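Local coordinates for protein fusion DH (PDB 6K97) that probably dehydrates polyketide intermediates in cremimycin biosynthesis, as an engineered fusion of the two parts of a split polyketide synthase dehydratase domain, at residues G47-T51 against H84-A89; E93-L99 against F277-R283; S291-H295 against L306-A311. All blocks are in the same frame, centred on the assembly; numbering follows the deposited sequence.

Interaction 1 (G47-T51 against H84-A89); sequences GYLFT and HAADIA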
# COMPACT_ATOMS: atom_id res chain seq x y z
N GLY A 47 -2.56 -9.46 4.48
CA GLY A 47 -3.53 -8.37 4.40
C GLY A 47 -3.46 -7.73 3.05
O GLY A 47 -2.62 -8.12 2.25
N TYR A 48 -4.36 -6.79 2.78
CA TYR A 48 -4.34 -6.08 1.48
C TYR A 48 -4.40 -4.55 1.66
O TYR A 48 -4.91 -4.06 2.69
CB TYR A 48 -5.52 -6.51 0.63
CG TYR A 48 -5.46 -7.89 0.11
CD1 TYR A 48 -5.88 -8.97 0.88
CD2 TYR A 48 -4.97 -8.16 -1.17
CE1 TYR A 48 -5.81 -10.27 0.38
CE2 TYR A 48 -4.91 -9.46 -1.68
CZ TYR A 48 -5.32 -10.50 -0.90
OH TYR A 48 -5.27 -11.79 -1.41
N LEU A 49 -3.90 -3.80 0.69
CA LEU A 49 -4.04 -2.33 0.65
C LEU A 49 -4.59 -1.96 -0.73
O LEU A 49 -4.07 -2.42 -1.73
CB LEU A 49 -2.70 -1.63 0.87
CG LEU A 49 -2.76 -0.09 0.76
CD1 LEU A 49 -3.51 0.54 1.94
CD2 LEU A 49 -1.40 0.57 0.64
N PHE A 50 -5.64 -1.15 -0.78
CA PHE A 50 -6.12 -0.59 -2.05
C PHE A 50 -6.06 0.93 -2.00
O PHE A 50 -6.38 1.51 -0.95
CB PHE A 50 -7.54 -0.98 -2.28
CG PHE A 50 -7.78 -2.44 -2.20
CD1 PHE A 50 -7.94 -3.05 -0.99
CD2 PHE A 50 -7.80 -3.20 -3.33
CE1 PHE A 50 -8.18 -4.41 -0.92
CE2 PHE A 50 -8.00 -4.57 -3.25
CZ PHE A 50 -8.20 -5.18 -2.05
N THR A 51 -5.65 1.58 -3.08
CA THR A 51 -5.55 3.04 -3.04
C THR A 51 -6.14 3.67 -4.28
O THR A 51 -6.20 3.05 -5.35
CB THR A 51 -4.09 3.55 -2.92
OG1 THR A 51 -3.38 3.39 -4.17
CG2 THR A 51 -3.34 2.79 -1.84
N HIS A 84 -15.23 -4.41 -3.49
CA HIS A 84 -14.03 -4.65 -4.28
C HIS A 84 -12.96 -5.35 -3.43
O HIS A 84 -12.36 -6.37 -3.84
CB HIS A 84 -13.49 -3.38 -4.89
CG HIS A 84 -12.50 -3.64 -5.98
ND1 HIS A 84 -12.86 -4.16 -7.20
CD2 HIS A 84 -11.15 -3.53 -6.00
CE1 HIS A 84 -11.78 -4.34 -7.95
NE2 HIS A 84 -10.73 -3.98 -7.23
N ALA A 85 -12.76 -4.87 -2.23
CA ALA A 85 -11.80 -5.55 -1.36
C ALA A 85 -12.20 -7.00 -1.14
O ALA A 85 -11.38 -7.90 -1.17
CB ALA A 85 -11.70 -4.81 -0.06
N ALA A 86 -13.50 -7.22 -0.89
CA ALA A 86 -13.99 -8.57 -0.62
C ALA A 86 -13.67 -9.51 -1.79
O ALA A 86 -13.13 -10.60 -1.60
CB ALA A 86 -15.48 -8.54 -0.35
N ASP A 87 -13.97 -9.03 -2.98
CA ASP A 87 -13.72 -9.75 -4.15
C ASP A 87 -12.21 -10.09 -4.30
O ASP A 87 -11.86 -11.25 -4.47
CB ASP A 87 -14.24 -8.94 -5.32
CG ASP A 87 -14.04 -9.62 -6.65
OD1 ASP A 87 -14.24 -10.82 -6.73
OD2 ASP A 87 -13.65 -8.95 -7.64
N ILE A 88 -11.32 -9.14 -4.13
CA ILE A 88 -9.92 -9.45 -4.35
C ILE A 88 -9.37 -10.39 -3.30
O ILE A 88 -8.52 -11.25 -3.59
CB ILE A 88 -9.10 -8.16 -4.40
CG1 ILE A 88 -9.58 -7.27 -5.57
CG2 ILE A 88 -7.63 -8.46 -4.54
CD1 ILE A 88 -9.46 -7.92 -6.93
N ALA A 89 -9.87 -10.28 -2.08
CA ALA A 89 -9.43 -11.14 -0.96
C ALA A 89 -10.18 -12.46 -0.81
O ALA A 89 -10.01 -13.12 0.19
CB ALA A 89 -9.55 -10.38 0.34
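Apolar packing of two aromatic rings, Y48 and F50, against the C-terminal end of a helix makes this contact, which lies wholly in the first fused part and shows how a hot dog fold seats its helix on the concave side of the sheet. Strand and helix run at 138° to each other, and their axes come no nearer than 10.0 Å, a gap that the side chains bridge. F50 has its CG anti to the carbonyl carbon (chi1 -54°), which sends the ring out to the helix. F50 CE1 meets A85 CB at 3.6 Å, while on the other side of the ring F50 CE2 lies 3.9 Å from I88 CG1, with I88 CB in the ring plane at its edge. Two residues before it, on the same side, Y48 leans on the point where the helix ends, Y48 CE1 lying 3.7 Å from A89 CB, just past the last turn, and Y48 CE2 4.1 Å from I88 CG2. Cutting Y48 back to an alanine would probably open a gap beside A89 and leave the CG2 branch of I88 with F50 alone of the two rings. H84 adds CD2 near F50 CD2, but its polar ends are bound elsewhere, to T32 and H249. Around the pair, strand 110-117 supports both rings through V117 and V115, R126 of strand 126-134 touches Y48 and A89, and E42 and A40 of strand 39-42 flank the aromatics.

Interaction 2 (E93-L99 against F277-R283); sequences EITELVL and FALRRVR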
# COMPACT_ATOMS: atom_id res chain seq x y z
N GLU A 93 -18.75 -12.02 1.66
CA GLU A 93 -19.71 -11.21 2.39
C GLU A 93 -19.01 -10.04 3.06
O GLU A 93 -17.85 -10.17 3.53
CB GLU A 93 -20.29 -12.11 3.45
CG GLU A 93 -21.33 -11.48 4.30
CD GLU A 93 -21.91 -12.42 5.33
OE1 GLU A 93 -21.26 -12.61 6.43
OE2 GLU A 93 -23.01 -12.96 5.00
N ILE A 94 -19.68 -8.89 3.08
CA ILE A 94 -19.35 -7.86 4.06
C ILE A 94 -20.21 -8.27 5.23
O ILE A 94 -21.40 -8.33 5.14
CB ILE A 94 -19.72 -6.46 3.62
CG1 ILE A 94 -19.04 -6.11 2.31
CG2 ILE A 94 -19.35 -5.44 4.68
CD1 ILE A 94 -19.63 -4.88 1.68
N THR A 95 -19.56 -8.60 6.32
CA THR A 95 -20.23 -9.16 7.47
C THR A 95 -20.84 -8.02 8.21
O THR A 95 -21.96 -8.10 8.62
CB THR A 95 -19.24 -9.95 8.35
OG1 THR A 95 -19.00 -11.20 7.70
CG2 THR A 95 -19.83 -10.26 9.69
N GLU A 96 -20.09 -6.94 8.34
CA GLU A 96 -20.62 -5.80 9.06
C GLU A 96 -19.80 -4.58 8.67
O GLU A 96 -18.59 -4.70 8.43
CB GLU A 96 -20.70 -6.16 10.58
CG GLU A 96 -20.33 -5.02 11.48
CD GLU A 96 -18.86 -4.94 11.72
OE1 GLU A 96 -18.06 -5.87 11.40
OE2 GLU A 96 -18.53 -3.89 12.28
N LEU A 97 -20.46 -3.44 8.53
CA LEU A 97 -19.82 -2.19 8.15
C LEU A 97 -20.49 -1.04 8.84
O LEU A 97 -21.72 -0.91 8.76
CB LEU A 97 -19.89 -1.94 6.64
CG LEU A 97 -18.99 -0.77 6.13
CD1 LEU A 97 -17.49 -1.15 6.14
CD2 LEU A 97 -19.41 -0.33 4.72
N VAL A 98 -19.68 -0.15 9.43
CA VAL A 98 -20.18 1.01 10.13
C VAL A 98 -19.49 2.26 9.61
O VAL A 98 -18.26 2.31 9.50
CB VAL A 98 -19.86 0.88 11.62
CG1 VAL A 98 -20.37 2.06 12.40
CG2 VAL A 98 -20.44 -0.41 12.19
N LEU A 99 -20.28 3.29 9.31
CA LEU A 99 -19.80 4.58 8.81
C LEU A 99 -19.64 5.59 9.93
O LEU A 99 -20.43 5.63 10.84
CB LEU A 99 -20.83 5.10 7.84
CG LEU A 99 -21.32 4.05 6.84
CD1 LEU A 99 -22.35 4.68 5.91
CD2 LEU A 99 -20.17 3.49 6.03
N PHE A 277 -25.89 4.26 8.68
CA PHE A 277 -24.63 4.23 9.45
C PHE A 277 -24.12 2.81 9.66
O PHE A 277 -23.03 2.67 10.10
CB PHE A 277 -24.70 4.91 10.80
CG PHE A 277 -25.41 4.13 11.87
CD1 PHE A 277 -26.81 4.16 11.98
CD2 PHE A 277 -24.71 3.42 12.83
CE1 PHE A 277 -27.47 3.48 12.99
CE2 PHE A 277 -25.39 2.74 13.88
CZ PHE A 277 -26.74 2.74 13.92
N ALA A 278 -24.95 1.78 9.48
CA ALA A 278 -24.48 0.40 9.76
C ALA A 278 -25.18 -0.57 8.83
O ALA A 278 -26.36 -0.43 8.56
CB ALA A 278 -24.69 -0.00 11.21
N LEU A 279 -24.41 -1.49 8.28
CA LEU A 279 -24.93 -2.49 7.37
C LEU A 279 -24.43 -3.82 7.90
O LEU A 279 -23.36 -3.87 8.44
CB LEU A 279 -24.41 -2.24 5.95
CG LEU A 279 -25.03 -1.05 5.24
CD1 LEU A 279 -24.13 0.16 5.32
CD2 LEU A 279 -25.31 -1.35 3.77
N ARG A 280 -25.20 -4.88 7.68
CA ARG A 280 -24.86 -6.25 8.07
C ARG A 280 -25.19 -7.23 6.96
O ARG A 280 -26.30 -7.18 6.41
CB ARG A 280 -25.70 -6.69 9.25
CG ARG A 280 -25.42 -6.00 10.56
CD ARG A 280 -26.51 -6.40 11.58
NE ARG A 280 -26.25 -5.75 12.86
CZ ARG A 280 -25.27 -6.10 13.69
NH1 ARG A 280 -25.10 -5.43 14.83
NH2 ARG A 280 -24.46 -7.10 13.41
N ARG A 281 -24.26 -8.14 6.67
CA ARG A 281 -24.50 -9.25 5.75
C ARG A 281 -24.84 -8.79 4.32
O ARG A 281 -25.91 -9.09 3.76
CB ARG A 281 -25.54 -10.24 6.32
CG ARG A 281 -24.93 -11.18 7.38
CD ARG A 281 -25.91 -11.79 8.40
NE ARG A 281 -27.30 -12.01 7.91
CZ ARG A 281 -28.42 -11.38 8.31
NH1 ARG A 281 -29.58 -11.74 7.76
NH2 ARG A 281 -28.43 -10.42 9.25
N VAL A 282 -23.91 -8.03 3.75
CA VAL A 282 -24.02 -7.60 2.34
C VAL A 282 -23.31 -8.65 1.46
O VAL A 282 -22.14 -8.91 1.66
CB VAL A 282 -23.38 -6.24 2.10
CG1 VAL A 282 -23.65 -5.80 0.71
CG2 VAL A 282 -23.95 -5.22 3.05
N ARG A 283 -24.06 -9.29 0.57
CA ARG A 283 -23.59 -10.40 -0.25
C ARG A 283 -24.04 -10.11 -1.67
O ARG A 283 -25.22 -9.93 -1.89
CB ARG A 283 -24.21 -11.70 0.22
CG ARG A 283 -23.63 -12.93 -0.50
CD ARG A 283 -24.22 -14.28 -0.06
NE ARG A 283 -23.32 -14.97 0.87
CZ ARG A 283 -23.32 -14.80 2.19
NH1 ARG A 283 -24.18 -13.95 2.77
NH2 ARG A 283 -22.45 -15.46 2.94
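E93 runs straight through its first two torsions (chi1 -178°, CG opposite the backbone N) and turns its carboxylate only at the end, while R283 starts equally extended and folds at chi3 (-101°), which brings its guanidinium round to E93. The resulting salt bridge is short, 2.7 Å from R283 NH1 to E93 OE2, but not coplanar: the two flat groups stand 79° apart, and NH2 adds a weak second bond to the same oxygen. E93 OE1 accepts from T95 OG1 at 3.0 Å, so both carboxylate oxygens are held and rotation of the group is restrained. Beyond this end the contact is an antiparallel strand pair. L97 and L279 exchange backbone bonds, with L279 N 2.8 Å from L97 O, and I94 and V282 pair likewise, their CB atoms 4.0 Å apart. Between these pairs R281, with left-handed backbone angles, forms a G1 beta bulge with V282 opposite I94; R281 N reaches T95 O at 3.0 Å from above the carbonyl plane. The strands belong to different fused parts, so the seam of this double hot dog runs here within an engineered chain. Helix 75-88 covers the face bearing I94 and L279 through V79, A82 and L83. Strand 141-149 continues the pairing beyond 93-99, and strand 315-327 does so beyond 277-283.

Interaction 3 (S291-H295 against L306-A311); sequences SLRVH and LSAVDA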
# COMPACT_ATOMS: atom_id res chain seq x y z
N SER A 291 -29.85 -2.67 -13.57
CA SER A 291 -31.08 -2.33 -12.86
C SER A 291 -31.51 -3.45 -11.92
O SER A 291 -31.00 -4.55 -11.99
CB SER A 291 -32.19 -1.99 -13.86
OG SER A 291 -32.61 -3.11 -14.53
N LEU A 292 -32.47 -3.13 -11.06
CA LEU A 292 -32.86 -4.02 -9.98
C LEU A 292 -34.34 -3.95 -9.62
O LEU A 292 -34.93 -2.89 -9.66
CB LEU A 292 -32.07 -3.66 -8.75
CG LEU A 292 -30.54 -3.79 -8.76
CD1 LEU A 292 -30.05 -3.43 -7.38
CD2 LEU A 292 -30.04 -5.18 -9.06
N ARG A 293 -34.93 -5.10 -9.31
CA ARG A 293 -36.21 -5.19 -8.65
C ARG A 293 -35.89 -5.58 -7.23
O ARG A 293 -35.24 -6.61 -6.96
CB ARG A 293 -37.12 -6.23 -9.29
CG ARG A 293 -37.41 -5.98 -10.78
CD ARG A 293 -38.71 -6.66 -11.23
NE ARG A 293 -39.78 -6.37 -10.26
CZ ARG A 293 -40.75 -5.48 -10.40
NH1 ARG A 293 -40.87 -4.75 -11.50
NH2 ARG A 293 -41.62 -5.32 -9.41
N VAL A 294 -36.39 -4.77 -6.30
CA VAL A 294 -35.94 -4.82 -4.93
C VAL A 294 -37.06 -5.09 -3.94
O VAL A 294 -38.06 -4.39 -3.93
CB VAL A 294 -35.31 -3.48 -4.60
CG1 VAL A 294 -34.90 -3.44 -3.15
CG2 VAL A 294 -34.11 -3.26 -5.47
N HIS A 295 -36.87 -6.07 -3.09
CA HIS A 295 -37.83 -6.34 -2.01
C HIS A 295 -37.24 -5.78 -0.74
O HIS A 295 -36.16 -6.20 -0.29
CB HIS A 295 -38.08 -7.86 -1.91
CG HIS A 295 -39.14 -8.25 -0.94
ND1 HIS A 295 -39.45 -9.58 -0.68
CD2 HIS A 295 -39.96 -7.52 -0.14
CE1 HIS A 295 -40.43 -9.64 0.22
NE2 HIS A 295 -40.76 -8.41 0.55
N LEU A 306 -32.98 -5.96 2.65
CA LEU A 306 -33.40 -6.08 1.29
C LEU A 306 -32.74 -7.17 0.46
O LEU A 306 -31.71 -7.76 0.82
CB LEU A 306 -33.27 -4.75 0.62
CG LEU A 306 -31.88 -4.15 0.50
CD1 LEU A 306 -31.27 -4.55 -0.82
CD2 LEU A 306 -31.98 -2.65 0.58
N SER A 307 -33.38 -7.41 -0.66
CA SER A 307 -33.09 -8.55 -1.53
C SER A 307 -33.38 -8.06 -2.95
O SER A 307 -34.35 -7.32 -3.17
CB SER A 307 -34.06 -9.63 -1.10
OG SER A 307 -33.89 -10.77 -1.81
N ALA A 308 -32.53 -8.39 -3.90
CA ALA A 308 -32.73 -7.86 -5.23
C ALA A 308 -32.33 -8.78 -6.38
O ALA A 308 -31.25 -9.31 -6.38
CB ALA A 308 -31.99 -6.57 -5.34
N VAL A 309 -33.17 -8.87 -7.38
CA VAL A 309 -32.87 -9.60 -8.59
C VAL A 309 -32.75 -8.56 -9.73
O VAL A 309 -33.08 -7.39 -9.54
CB VAL A 309 -33.99 -10.64 -8.89
CG1 VAL A 309 -34.20 -11.55 -7.69
CG2 VAL A 309 -35.31 -9.94 -9.25
N ASP A 310 -32.17 -8.96 -10.88
CA ASP A 310 -32.00 -8.05 -12.01
C ASP A 310 -33.20 -8.23 -12.91
O ASP A 310 -34.11 -8.99 -12.57
CB ASP A 310 -30.68 -8.33 -12.75
CG ASP A 310 -30.60 -9.76 -13.37
OD1 ASP A 310 -31.62 -10.52 -13.38
OD2 ASP A 310 -29.47 -10.12 -13.83
N ALA A 311 -33.23 -7.58 -14.07
CA ALA A 311 -34.42 -7.58 -14.95
C ALA A 311 -34.78 -8.97 -15.51
O ALA A 311 -35.91 -9.17 -15.94
CB ALA A 311 -34.26 -6.59 -16.10
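A beta hairpin of the second fused part, in the hot dog half predicted to be C-terminal, pairs V294 with A308 at its centre and R293 and H295 with V309 and S307 to either side. The last two are hydrogen-bonded pairs: H295 N reaches S307 O at 2.8 Å and R293 N reaches V309 O at 3.0 Å, each answered by a return bond. V294 has CG1 opposite its backbone N (chi1 176°), an orientation that spreads its two branches over the partner strand. V294 CG2 rests 3.9 Å from A308 CB, and V294 CG1 lies 4.3 Å from L306 CB. L292 joins the same face, its CD1 4.2 Å from A308 CB. Helix 252-266 covers this apolar side with L254, A258 and L259. On the other face R293 CB lies 4.1 Å from V309 CG2, but the polar ends turn toward strand 229-235: R293 forms a salt bridge with D233, while H295 bonds D229 and stacks on Y231. The hairpin is thus two-sided: backbone bonds fix the register, the apolar side chains of L292, V294 and L306 meet the helix, and R293 and H295 on the opposite face find their polar partners on strand 229-235.

Overall arrangement
Taken together, the three contacts illustrate how a double hot dog divides its labour. Interactions 1 and 3 each lie within one fused part, about 26 Å apart between centres, whereas interaction 2 joins the parts and lies nearest the centre of the chain. Helix 75-88 ties the first two: its end packs in interaction 1, its body covers the apolar face of interaction 2, and strand 93-99 follows it in sequence. Strands 273-284 and 291-298 likewise link interactions 2 and 3. All three are partly buried, but interaction 1 has no exposed residue among those that touch, whereas interactions 2 and 3 each include two. Chemistry follows position: ring-to-helix packing alone in interaction 1, backbone pairing in the others, with an ion pair across interaction 2.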